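Local coordinates for protein putative pore-forming toxin (Bacteroides vulgatus ATCC 8482, PDB 3KOG) that is of unknown function but is probably a pore-forming toxin that acts on membranes, at residues Thr22-Asp27 / Asp33-Ala38; Ala87-Ile92 / Gly162-Lys167; Ile141-Glu146 / Asn154-Tyr159; Asn224-Ile227 / His232-Ser235. One frame throughout, in Å; residues are numbered along the deposited sequence. Where two conformers were deposited one is given.

Contact 1 (Thr22-Asp27 / Asp33-Ala38); sequences TPVVID and DVTQSA
Val25 meets Thr35 and Val34 with both its backbone and its side chain. Its amide N donates to Thr35 OG1 over 2.7 Å in an almost straight bond (170°), and its carbonyl O accepts from Val34 N at 2.8 Å. Thr35 thus supplies through a hydroxyl what a regular strand would supply through a carbonyl. The O of Val25 also receives a CA-H...O contact from Asp33 CA at 3.4 Å. The methyl CG1 of Val25 packs on Val34 CG2 at 3.8 Å, with the CB of Ala38 a little farther off. On the other face of the strand, Ile26 lays CD1 against Asp33 CA at 3.7 Å.

Ile26 and Asp33 form an antiparallel, non-hydrogen-bonded pair, where the short strand 32-33 returns along strand 18-27. There the ladder stops and an Asx turn takes over. With CG anti to its N (chi1 -178°), the carboxylate of Asp33 reaches along the chain to Thr35, and OD1 takes both Thr35 OG1, at 2.6 Å, and Thr35 N, at 3.0 Å. Donating its proton to Asp33 OD1, the hydroxyl oxygen is left to accept from Val25 N. Aspartate suits the place because its short side chain reaches two residues on, and threonine because its OG1 can donate and accept at once.

Outward, the other edge of strand 18-27 pairs in parallel with strand 85-94 through backbone bonds such as those of Val24 with Val90 and Ile92. Val25 also packs on Ala64 and Ile40, while Val34 and Asp27 both lie against Tyr66, and the carboxylate of Asp27 bonds Thr29.

Contact 2 (Ala87-Ile92 / Gly162-Lys167); sequences AKEVTI and GVREDK
Glu89 and Arg164 reach toward each other from strands 85-94 and 162-175. These are not paired with each other but belong to one curled mixed sheet, linked in it through strands 207-225 and 126-143, so the bridge ties non-neighbouring strands: the nearest CA atoms, those of Glu89 and Val163, are 11.9 Å apart. Long side chains are needed to span that distance, and glutamate and arginine bring opposite charges to their ends. Glu89 starts out toward the other strand, its CG opposite the carbonyl carbon (chi1 -72°), and continues extended beyond CG. Arg164 leaves its strand at an angle, with CG wedged between N and C (chi1 70°), and then runs straight out to NE. Arg164 has a second conformer as well.

At the guanidinium edge, Arg164 NH2 donates to Glu89 OE2 at 3.1 Å, and NH1 makes a weak bond of 3.4 Å to OE1. The two planes lie 44° apart, and NH2 meets OE2 from above the carboxylate plane. Glu136 of strand 126-143 touches Arg164 and accepts from the backbone N of Glu89.

This twisted, two-pronged salt bridge lies at the surface, where solvent probably screens the attraction, consistent with a modest, adaptable link.

Contact 3 (Ile141-Glu146 / Asn154-Tyr159); sequences IKNDYE and NIIDAY
An Asx turn at the end of strand 126-143 meets helix 150-158 through Asn143, Tyr145 and Ile156. The methyl CD1 of Ile156 lies 3.5 Å from Asn143 OD1 and 3.7 Å from Tyr145 CB. The amide's other end, Asn143 ND2, is 4.0 Å from Ile156 CG2 and equally far from its CD1, and the two side chains cross at about a right angle. Isoleucine suits the helix because its long branch can extend to the turn (chi2 167°) while the CG2 branch meets the amide nitrogen.

Asparagine suits the turn because its CG, anti to N (chi1 173°), lets OD1 of Asn143 accept from Tyr145 N at 2.9 Å. The donor lies 45° above the carbonyl plane, and this bond helps fix the amide beside the methyl. The hydroxyl of Tyr145 is bonded to Asp149 N, so the tyrosine also reaches toward the start of the helix.

Just before the turn, Ile141 and Lys142 both face Thr212 in a classic beta bulge against strand 207-225. The helix in turn sits near strands 179-198 and 85-94, Ile156 touching Ile196, and Ala158 touching Ile93.

Contact 4 (Asn224-Ile227 / His232-Ser235); sequences NEQI and HAPS
A chain reversal following the long strand 207-225 brings the loop back alongside it, and Gln226 meets His232 and Ala233 where the two passes face each other. Gln226 NE2 donates to the carbonyl O of His232 at 3.0 Å. The bond is bent (140°), and NE2 lies 45° above the carbonyl plane. Gln226 NE2 also donates to Ile227 O at 3.2 Å, so one amide group ties two backbone carbonyls together. The chain of Gln226 makes this possible by folding back: CG is anti to N, and a bend at chi2 (67°) swings the amide toward 232-233. Gln226 OE1 rests 3.3 Å from Ala233 CA, close beside a residue with only a methyl side chain.

Four residues separate the passes, and although the chain turns back on itself, direct backbone pairing is replaced here by side-chain and water links. One water accepts from Ile227 N at 2.9 Å and donates to His232 O at 2.8 Å, so that carbonyl is held from two donors.

Pro234 packs its CG against the O of Glu225 at 3.4 Å, and its CB faces Asn224 CB at 4.3 Å. Proline, lacking an amide hydrogen, suits a place where ring carbons rather than N-H meet the strand. Pro234 also touches Ser179 and Leu176, while Asn224 OD1 bonds Ser179 and Leu176, and its ND2 bonds the O of Gln174.

In the fold
From the N terminus, contact 1 comes first, closing a short loop where strand 18-27 meets the chain returning after strand 32-33. Contact 2 then joins strand 85-94 to strand 162-175 over a span of 69 residues, and contact 3, a local closure between the end of strand 126-143 and helix 150-158, falls within that span. Contact 4 follows separately near the C terminus, at the end of strand 207-225. Contacts 1 and 2 share a boundary, strands 18-27 and 85-94 being paired, and contact 3 touches both. Contact 4 lies far off, its centre about 45 Å from that of contact 1, although the same sheet reaches all four.

Contact 1 (Thr22-Asp27 / Asp33-Ala38)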
loop_
_atom_site.group_PDB
_atom_site.type_symbol
_atom_site.label_atom_id
_atom_site.label_comp_id
_atom_site.label_asym_id
_atom_site.label_seq_id
_atom_site.Cartn_x
_atom_site.Cartn_y
_atom_site.Cartn_z
ATOM N N THR A 22 -6.197 -0.242 -2.314
ATOM C CA THR A 22 -7.171 0.634 -2.954
ATOM C C THR A 22 -6.936 0.717 -4.465
ATOM O O THR A 22 -6.030 1.396 -4.933
ATOM C CB THR A 22 -7.154 2.051 -2.322
ATOM O OG1 THR A 22 -7.420 1.955 -0.903
ATOM C CG2 THR A 22 -8.187 2.952 -2.973
ATOM N N PRO A 23 -7.790 0.040 -5.250
ATOM C CA PRO A 23 -7.690 0.118 -6.702
ATOM C C PRO A 23 -8.168 1.472 -7.220
ATOM O O PRO A 23 -9.119 2.050 -6.677
ATOM C CB PRO A 23 -8.639 -1.005 -7.205
ATOM C CG PRO A 23 -9.101 -1.697 -6.025
ATOM C CD PRO A 23 -8.804 -0.932 -4.814
ATOM N N VAL A 24 -7.435 1.989 -8.199
ATOM C CA VAL A 24 -7.772 3.172 -8.958
ATOM C C VAL A 24 -7.799 2.726 -10.444
ATOM O O VAL A 24 -6.769 2.211 -10.933
ATOM C CB VAL A 24 -6.706 4.244 -8.783
ATOM C CG1 VAL A 24 -7.064 5.491 -9.631
ATOM C CG2 VAL A 24 -6.484 4.600 -7.284
ATOM N N VAL A 25 -8.949 2.856 -11.128
ATOM C CA VAL A 25 -9.099 2.352 -12.516
ATOM C C VAL A 25 -9.083 3.557 -13.462
ATOM O O VAL A 25 -9.931 4.485 -13.330
ATOM C CB VAL A 25 -10.406 1.544 -12.739
ATOM C CG1 VAL A 25 -10.457 0.944 -14.176
ATOM C CG2 VAL A 25 -10.545 0.427 -11.662
ATOM N N ILE A 26 -8.153 3.524 -14.414
ATOM C CA ILE A 26 -7.969 4.612 -15.371
ATOM C C ILE A 26 -8.317 4.165 -16.778
ATOM O O ILE A 26 -7.782 3.175 -17.300
ATOM C CB ILE A 26 -6.514 5.153 -15.377
ATOM C CG1 ILE A 26 -6.105 5.625 -13.998
ATOM C CG2 ILE A 26 -6.297 6.270 -16.474
ATOM C CD1 ILE A 26 -6.999 6.733 -13.347
ATOM N N ASP A 27 -9.206 4.915 -17.408
ATOM C CA ASP A 27 -9.510 4.693 -18.769
ATOM C C ASP A 27 -8.466 5.466 -19.595
ATOM O O ASP A 27 -8.492 6.681 -19.625
ATOM C CB ASP A 27 -10.907 5.214 -19.050
ATOM C CG ASP A 27 -11.289 5.121 -20.491
ATOM O OD1 ASP A 27 -10.546 4.603 -21.350
ATOM O OD2 ASP A 27 -12.398 5.575 -20.768
ATOM N N ASP A 33 -10.313 8.836 -14.411
ATOM C CA ASP A 33 -10.490 7.876 -13.299
ATOM C C ASP A 33 -11.937 7.373 -13.345
ATOM O O ASP A 33 -12.887 8.127 -13.052
ATOM C CB ASP A 33 -10.166 8.577 -11.981
ATOM C CG ASP A 33 -10.280 7.659 -10.761
ATOM O OD1 ASP A 33 -11.000 6.659 -10.807
ATOM O OD2 ASP A 33 -9.659 7.946 -9.718
ATOM N N VAL A 34 -12.125 6.117 -13.729
ATOM C CA VAL A 34 -13.464 5.516 -13.889
ATOM C C VAL A 34 -13.769 4.492 -12.803
ATOM O O VAL A 34 -14.736 3.703 -12.922
ATOM C CB VAL A 34 -13.658 4.910 -15.291
ATOM C CG1 VAL A 34 -13.513 6.039 -16.370
ATOM C CG2 VAL A 34 -12.683 3.709 -15.579
ATOM N N THR A 35 -13.006 4.579 -11.710
ATOM C CA THR A 35 -13.038 3.581 -10.650
ATOM C C THR A 35 -14.486 3.376 -10.164
ATOM O O THR A 35 -14.921 2.238 -10.001
ATOM C CB THR A 35 -12.213 3.980 -9.434
ATOM O OG1 THR A 35 -10.840 4.238 -9.807
ATOM C CG2 THR A 35 -12.325 2.851 -8.330
ATOM N N GLN A 36 -15.204 4.468 -9.934
ATOM C CA GLN A 36 -16.578 4.385 -9.392
ATOM C C GLN A 36 -17.618 3.837 -10.353
ATOM O O GLN A 36 -18.716 3.461 -9.925
ATOM C CB GLN A 36 -17.053 5.718 -8.780
ATOM C CG GLN A 36 -16.625 5.840 -7.364
ATOM C CD GLN A 36 -17.377 6.885 -6.573
ATOM O OE1 GLN A 36 -18.582 6.818 -6.424
ATOM N NE2 GLN A 36 -16.703 7.954 -6.282
ATOM N N SER A 37 -17.262 3.772 -11.631
ATOM C CA SER A 37 -18.136 3.301 -12.716
ATOM C C SER A 37 -17.742 1.914 -13.273
ATOM O O SER A 37 -18.513 1.316 -14.031
ATOM C CB SER A 37 -18.156 4.328 -13.845
ATOM O OG SER A 37 -18.522 5.616 -13.315
ATOM N N ALA A 38 -16.566 1.413 -12.894
ATOM C CA ALA A 38 -16.013 0.174 -13.445
ATOM C C ALA A 38 -16.390 -1.002 -12.537
ATOM O O ALA A 38 -16.561 -0.841 -11.320
ATOM C CB ALA A 38 -14.539 0.279 -13.533
#

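Contact 2 (Ala87-Ile92 / Gly162-Lys167)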
loop_
_atom_site.group_PDB
_atom_site.type_symbol
_atom_site.label_atom_id
_atom_site.label_comp_id
_atom_site.label_asym_id
_atom_site.label_seq_id
_atom_site.Cartn_x
_atom_site.Cartn_y
_atom_site.Cartn_z
ATOM N N ALA A 87 -1.257 0.537 3.892
ATOM C CA ALA A 87 -2.196 0.674 2.805
ATOM C C ALA A 87 -1.390 1.013 1.543
ATOM O O ALA A 87 -0.368 1.697 1.647
ATOM C CB ALA A 87 -3.209 1.792 3.113
ATOM N N LYS A 88 -1.914 0.649 0.368
ATOM C CA LYS A 88 -1.230 0.942 -0.917
ATOM C C LYS A 88 -2.329 1.099 -1.949
ATOM O O LYS A 88 -3.301 0.323 -1.925
ATOM C CB LYS A 88 -0.380 -0.283 -1.314
ATOM C CG LYS A 88 0.866 0.009 -2.129
ATOM C CD LYS A 88 1.553 -1.304 -2.623
ATOM C CE LYS A 88 1.698 -2.462 -1.586
ATOM N NZ LYS A 88 2.944 -3.317 -1.669
ATOM N N GLU A 89 -2.171 2.052 -2.838
ATOM C CA GLU A 89 -3.022 2.184 -4.019
ATOM C C GLU A 89 -2.482 1.357 -5.149
ATOM O O GLU A 89 -1.262 1.160 -5.229
ATOM C CB GLU A 89 -3.079 3.651 -4.495
ATOM C CG GLU A 89 -3.860 4.509 -3.585
ATOM C CD GLU A 89 -4.179 5.891 -4.179
ATOM O OE1 GLU A 89 -3.446 6.348 -5.079
ATOM O OE2 GLU A 89 -5.183 6.504 -3.714
ATOM N N VAL A 90 -3.354 0.847 -6.013
ATOM C CA VAL A 90 -2.876 0.145 -7.193
ATOM C C VAL A 90 -3.649 0.652 -8.382
ATOM O O VAL A 90 -4.888 0.745 -8.343
ATOM C CB VAL A 90 -3.031 -1.387 -7.067
ATOM C CG1 VAL A 90 -4.483 -1.790 -6.840
ATOM C CG2 VAL A 90 -2.374 -2.128 -8.299
ATOM N N THR A 91 -2.912 0.996 -9.426
ATOM C CA THR A 91 -3.490 1.528 -10.662
ATOM C C THR A 91 -3.759 0.358 -11.628
ATOM O O THR A 91 -2.861 -0.490 -11.882
ATOM C CB THR A 91 -2.522 2.519 -11.317
ATOM O OG1 THR A 91 -2.328 3.648 -10.450
ATOM C CG2 THR A 91 -3.022 3.034 -12.702
ATOM N N ILE A 92 -4.983 0.316 -12.135
ATOM C CA ILE A 92 -5.383 -0.565 -13.189
ATOM C C ILE A 92 -5.630 0.280 -14.454
ATOM O O ILE A 92 -6.502 1.150 -14.500
ATOM C CB ILE A 92 -6.637 -1.393 -12.832
ATOM C CG1 ILE A 92 -6.409 -2.187 -11.533
ATOM C CG2 ILE A 92 -6.979 -2.311 -13.955
ATOM C CD1 ILE A 92 -7.154 -1.601 -10.409
ATOM N N GLY A 162 1.542 12.201 -8.588
ATOM C CA GLY A 162 2.336 12.955 -7.641
ATOM C C GLY A 162 2.305 12.281 -6.296
ATOM O O GLY A 162 1.628 11.302 -6.112
ATOM N N VAL A 163 3.048 12.843 -5.361
ATOM C CA VAL A 163 3.187 12.290 -4.050
ATOM C C VAL A 163 2.486 13.235 -3.136
ATOM O O VAL A 163 2.652 14.430 -3.262
ATOM C CB VAL A 163 4.656 12.196 -3.685
ATOM C CG1 VAL A 163 4.819 11.727 -2.259
ATOM C CG2 VAL A 163 5.327 11.277 -4.629
ATOM N N ARG A 164 1.689 12.715 -2.217
ATOM C CA ARG A 164 0.877 13.569 -1.363
ATOM C C ARG A 164 0.921 13.139 0.109
ATOM O O ARG A 164 1.291 11.987 0.445
ATOM C CB ARG A 164 -0.557 13.591 -1.899
ATOM C CG ARG A 164 -1.285 12.287 -1.716
ATOM C CD ARG A 164 -2.327 12.012 -2.788
ATOM N NE ARG A 164 -3.169 10.947 -2.270
ATOM C CZ ARG A 164 -3.250 9.718 -2.758
ATOM N NH1 ARG A 164 -2.573 9.351 -3.855
ATOM N NH2 ARG A 164 -4.047 8.865 -2.133
ATOM N N GLU A 165 0.560 14.063 0.993
ATOM C CA GLU A 165 0.590 13.794 2.430
ATOM C C GLU A 165 -0.736 14.156 3.101
ATOM O O GLU A 165 -1.415 15.111 2.702
ATOM C CB GLU A 165 1.787 14.493 3.048
ATOM C CG GLU A 165 3.046 14.097 2.281
ATOM C CD GLU A 165 4.281 14.190 3.098
ATOM O OE1 GLU A 165 4.419 15.227 3.761
ATOM O OE2 GLU A 165 5.099 13.240 3.085
ATOM N N ASP A 166 -1.110 13.340 4.079
ATOM C CA ASP A 166 -2.432 13.400 4.698
ATOM C C ASP A 166 -2.310 12.912 6.142
ATOM O O ASP A 166 -1.662 11.891 6.404
ATOM C CB ASP A 166 -3.443 12.508 3.941
ATOM C CG ASP A 166 -3.852 13.070 2.569
ATOM O OD1 ASP A 166 -3.073 12.929 1.612
ATOM O OD2 ASP A 166 -4.973 13.614 2.440
ATOM N N LYS A 167 -2.908 13.629 7.090
ATOM C CA LYS A 167 -2.880 13.181 8.474
ATOM C C LYS A 167 -3.966 12.118 8.646
ATOM O O LYS A 167 -5.055 12.247 8.097
ATOM C CB LYS A 167 -3.059 14.356 9.456
ATOM C CG LYS A 167 -1.910 15.387 9.409
ATOM C CD LYS A 167 -1.686 16.094 10.760
ATOM C CE LYS A 167 -0.743 17.306 10.633
#

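Contact 3 (Ile141-Glu146 / Asn154-Tyr159)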
loop_
_atom_site.group_PDB
_atom_site.type_symbol
_atom_site.label_atom_id
_atom_site.label_comp_id
_atom_site.label_asym_id
_atom_site.label_seq_id
_atom_site.Cartn_x
_atom_site.Cartn_y
_atom_site.Cartn_z
ATOM N N ILE A 141 9.805 8.465 -13.058
ATOM C CA ILE A 141 11.173 9.012 -12.993
ATOM C C ILE A 141 11.945 8.744 -14.267
ATOM O O ILE A 141 13.026 9.267 -14.453
ATOM C CB ILE A 141 11.944 8.536 -11.727
ATOM C CG1 ILE A 141 12.239 7.009 -11.746
ATOM C CG2 ILE A 141 11.162 9.007 -10.467
ATOM C CD1 ILE A 141 13.085 6.460 -10.591
ATOM N N LYS A 142 11.390 7.921 -15.152
ATOM C CA LYS A 142 12.047 7.655 -16.422
ATOM C C LYS A 142 10.982 7.220 -17.406
ATOM O O LYS A 142 10.070 6.458 -17.074
ATOM C CB LYS A 142 13.131 6.575 -16.258
ATOM C CG LYS A 142 13.964 6.334 -17.465
ATOM C CD LYS A 142 15.126 5.371 -17.165
ATOM C CE LYS A 142 15.774 4.917 -18.498
ATOM N NZ LYS A 142 16.766 3.831 -18.277
ATOM N N ASN A 143 11.132 7.698 -18.632
ATOM C CA ASN A 143 10.165 7.465 -19.664
ATOM C C ASN A 143 10.858 7.436 -21.007
ATOM O O ASN A 143 11.371 8.459 -21.449
ATOM C CB ASN A 143 9.111 8.569 -19.613
ATOM C CG ASN A 143 8.144 8.512 -20.750
ATOM O OD1 ASN A 143 8.055 7.525 -21.481
ATOM N ND2 ASN A 143 7.353 9.576 -20.887
ATOM N N ASP A 144 10.843 6.262 -21.645
ATOM C CA ASP A 144 11.573 6.062 -22.890
ATOM C C ASP A 144 10.674 6.278 -24.130
ATOM O O ASP A 144 11.135 6.142 -25.270
ATOM C CB ASP A 144 12.227 4.668 -22.884
ATOM C CG ASP A 144 13.266 4.479 -21.735
ATOM O OD1 ASP A 144 13.632 5.443 -21.018
ATOM O OD2 ASP A 144 13.736 3.337 -21.565
ATOM N N TYR A 145 9.397 6.626 -23.917
ATOM C CA TYR A 145 8.465 6.835 -25.037
ATOM C C TYR A 145 8.625 8.191 -25.737
ATOM O O TYR A 145 8.522 9.251 -25.117
ATOM C CB TYR A 145 7.020 6.680 -24.576
ATOM C CG TYR A 145 6.018 6.858 -25.683
ATOM C CD1 TYR A 145 5.992 5.978 -26.765
ATOM C CD2 TYR A 145 5.102 7.901 -25.662
ATOM C CE1 TYR A 145 5.079 6.143 -27.795
ATOM C CE2 TYR A 145 4.171 8.061 -26.681
ATOM C CZ TYR A 145 4.184 7.172 -27.747
ATOM O OH TYR A 145 3.281 7.315 -28.757
ATOM N N GLU A 146 8.873 8.135 -27.049
ATOM C CA GLU A 146 9.135 9.331 -27.856
ATOM C C GLU A 146 8.026 9.663 -28.869
ATOM O O GLU A 146 8.179 10.559 -29.698
ATOM C CB GLU A 146 10.503 9.186 -28.552
ATOM C CG GLU A 146 11.704 8.964 -27.598
ATOM C CD GLU A 146 12.065 10.202 -26.737
ATOM O OE1 GLU A 146 11.312 11.219 -26.755
ATOM O OE2 GLU A 146 13.119 10.159 -26.043
ATOM N N ASN A 154 -1.387 8.847 -21.921
ATOM C CA ASN A 154 -2.323 8.798 -20.795
ATOM C C ASN A 154 -1.975 7.708 -19.776
ATOM O O ASN A 154 -2.111 7.895 -18.539
ATOM C CB ASN A 154 -3.771 8.589 -21.309
ATOM C CG ASN A 154 -4.361 9.846 -21.942
ATOM O OD1 ASN A 154 -3.866 10.932 -21.699
ATOM N ND2 ASN A 154 -5.409 9.702 -22.750
ATOM N N ILE A 155 -1.576 6.556 -20.316
ATOM C CA ILE A 155 -1.118 5.447 -19.506
ATOM C C ILE A 155 0.072 5.859 -18.635
ATOM O O ILE A 155 0.105 5.629 -17.409
ATOM C CB ILE A 155 -0.761 4.220 -20.408
ATOM C CG1 ILE A 155 -1.999 3.684 -21.108
ATOM C CG2 ILE A 155 -0.184 3.084 -19.537
ATOM C CD1 ILE A 155 -1.791 2.524 -22.139
ATOM N N ILE A 156 1.082 6.464 -19.255
ATOM C CA ILE A 156 2.253 6.892 -18.489
ATOM C C ILE A 156 1.886 7.936 -17.435
ATOM O O ILE A 156 2.305 7.822 -16.292
ATOM C CB ILE A 156 3.428 7.375 -19.406
ATOM C CG1 ILE A 156 3.786 6.239 -20.351
ATOM C CG2 ILE A 156 4.642 7.739 -18.533
ATOM C CD1 ILE A 156 4.736 6.579 -21.604
ATOM N N ASP A 157 1.057 8.904 -17.811
ATOM C CA ASP A 157 0.634 9.981 -16.886
ATOM C C ASP A 157 -0.147 9.470 -15.671
ATOM O O ASP A 157 -0.164 10.100 -14.634
ATOM C CB ASP A 157 -0.238 11.013 -17.624
ATOM C CG ASP A 157 0.543 11.827 -18.634
ATOM O OD1 ASP A 157 1.798 11.810 -18.580
ATOM O OD2 ASP A 157 -0.096 12.494 -19.487
ATOM N N ALA A 158 -0.765 8.314 -15.811
ATOM C CA ALA A 158 -1.578 7.720 -14.772
ATOM C C ALA A 158 -0.718 7.348 -13.591
ATOM O O ALA A 158 -1.213 7.315 -12.468
ATOM C CB ALA A 158 -2.320 6.490 -15.315
ATOM N N TYR A 159 0.573 7.100 -13.832
ATOM C CA TYR A 159 1.556 6.799 -12.806
ATOM C C TYR A 159 2.320 8.034 -12.280
ATOM O O TYR A 159 3.241 7.895 -11.429
ATOM C CB TYR A 159 2.555 5.743 -13.332
ATOM C CG TYR A 159 1.910 4.418 -13.567
ATOM C CD1 TYR A 159 1.347 4.138 -14.780
ATOM C CD2 TYR A 159 1.803 3.457 -12.564
ATOM C CE1 TYR A 159 0.725 2.982 -15.012
ATOM C CE2 TYR A 159 1.197 2.242 -12.827
ATOM C CZ TYR A 159 0.657 2.026 -14.058
ATOM O OH TYR A 159 0.019 0.851 -14.393
#

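Contact 4 (Asn224-Ile227 / His232-Ser235)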
loop_
_atom_site.group_PDB
_atom_site.type_symbol
_atom_site.label_atom_id
_atom_site.label_comp_id
_atom_site.label_asym_id
_atom_site.label_seq_id
_atom_site.Cartn_x
_atom_site.Cartn_y
_atom_site.Cartn_z
ATOM N N ASN A 224 5.225 -2.714 21.517
ATOM C CA ASN A 224 5.086 -2.940 22.957
ATOM C C ASN A 224 6.261 -3.813 23.350
ATOM O O ASN A 224 6.294 -4.978 23.008
ATOM C CB ASN A 224 3.752 -3.586 23.307
ATOM C CG ASN A 224 2.602 -2.569 23.327
ATOM O OD1 ASN A 224 2.427 -1.814 24.281
ATOM N ND2 ASN A 224 1.824 -2.559 22.268
ATOM N N GLU A 225 7.228 -3.217 24.012
ATOM C CA GLU A 225 8.522 -3.849 24.291
ATOM C C GLU A 225 8.791 -3.998 25.771
ATOM O O GLU A 225 8.146 -3.355 26.602
ATOM C CB GLU A 225 9.607 -2.963 23.725
ATOM C CG GLU A 225 9.529 -2.876 22.232
ATOM C CD GLU A 225 10.555 -1.921 21.672
ATOM O OE1 GLU A 225 11.080 -1.077 22.464
ATOM O OE2 GLU A 225 10.809 -2.046 20.441
ATOM N N GLN A 226 9.802 -4.811 26.091
ATOM C CA GLN A 226 10.206 -4.988 27.462
ATOM C C GLN A 226 10.699 -3.674 28.042
ATOM O O GLN A 226 11.520 -2.992 27.425
ATOM C CB GLN A 226 11.319 -6.036 27.565
ATOM C CG GLN A 226 11.797 -6.306 28.978
ATOM C CD GLN A 226 10.753 -6.973 29.856
ATOM O OE1 GLN A 226 10.071 -7.926 29.428
ATOM N NE2 GLN A 226 10.650 -6.505 31.094
ATOM N N ILE A 227 10.195 -3.341 29.234
ATOM C CA ILE A 227 10.746 -2.251 30.053
ATOM C C ILE A 227 11.984 -2.780 30.778
ATOM O O ILE A 227 11.873 -3.650 31.677
ATOM C CB ILE A 227 9.763 -1.735 31.098
ATOM C CG1 ILE A 227 8.493 -1.185 30.448
ATOM C CG2 ILE A 227 10.429 -0.648 31.967
ATOM C CD1 ILE A 227 7.465 -0.758 31.456
ATOM N N HIS A 232 7.937 -7.987 34.572
ATOM C CA HIS A 232 6.978 -8.612 33.661
ATOM C C HIS A 232 7.304 -8.231 32.235
ATOM O O HIS A 232 7.861 -7.165 31.998
ATOM C CB HIS A 232 5.548 -8.137 33.946
ATOM C CG HIS A 232 4.977 -8.691 35.204
ATOM N ND1 HIS A 232 4.702 -10.033 35.362
ATOM C CD2 HIS A 232 4.666 -8.091 36.380
ATOM C CE1 HIS A 232 4.257 -10.235 36.595
ATOM N NE2 HIS A 232 4.219 -9.071 37.228
ATOM N N ALA A 233 6.936 -9.104 31.303
ATOM C CA ALA A 233 6.965 -8.801 29.890
ATOM C C ALA A 233 5.602 -8.161 29.509
ATOM O O ALA A 233 4.662 -8.187 30.302
ATOM C CB ALA A 233 7.266 -10.073 29.060
ATOM N N PRO A 234 5.513 -7.564 28.316
ATOM C CA PRO A 234 4.261 -6.928 27.960
ATOM C C PRO A 234 3.144 -7.944 27.776
ATOM O O PRO A 234 3.369 -9.015 27.175
ATOM C CB PRO A 234 4.575 -6.246 26.632
ATOM C CG PRO A 234 6.054 -6.017 26.646
ATOM C CD PRO A 234 6.610 -7.199 27.397
ATOM N N SER A 235 1.966 -7.600 28.292
ATOM C CA SER A 235 0.756 -8.432 28.140
ATOM C C SER A 235 -0.506 -7.599 28.375
ATOM O O SER A 235 -0.435 -6.403 28.667
ATOM C CB SER A 235 0.773 -9.597 29.139
ATOM O OG SER A 235 0.628 -9.136 30.478
HETATM O O HOH W 1 8.021 -5.021 30.242
#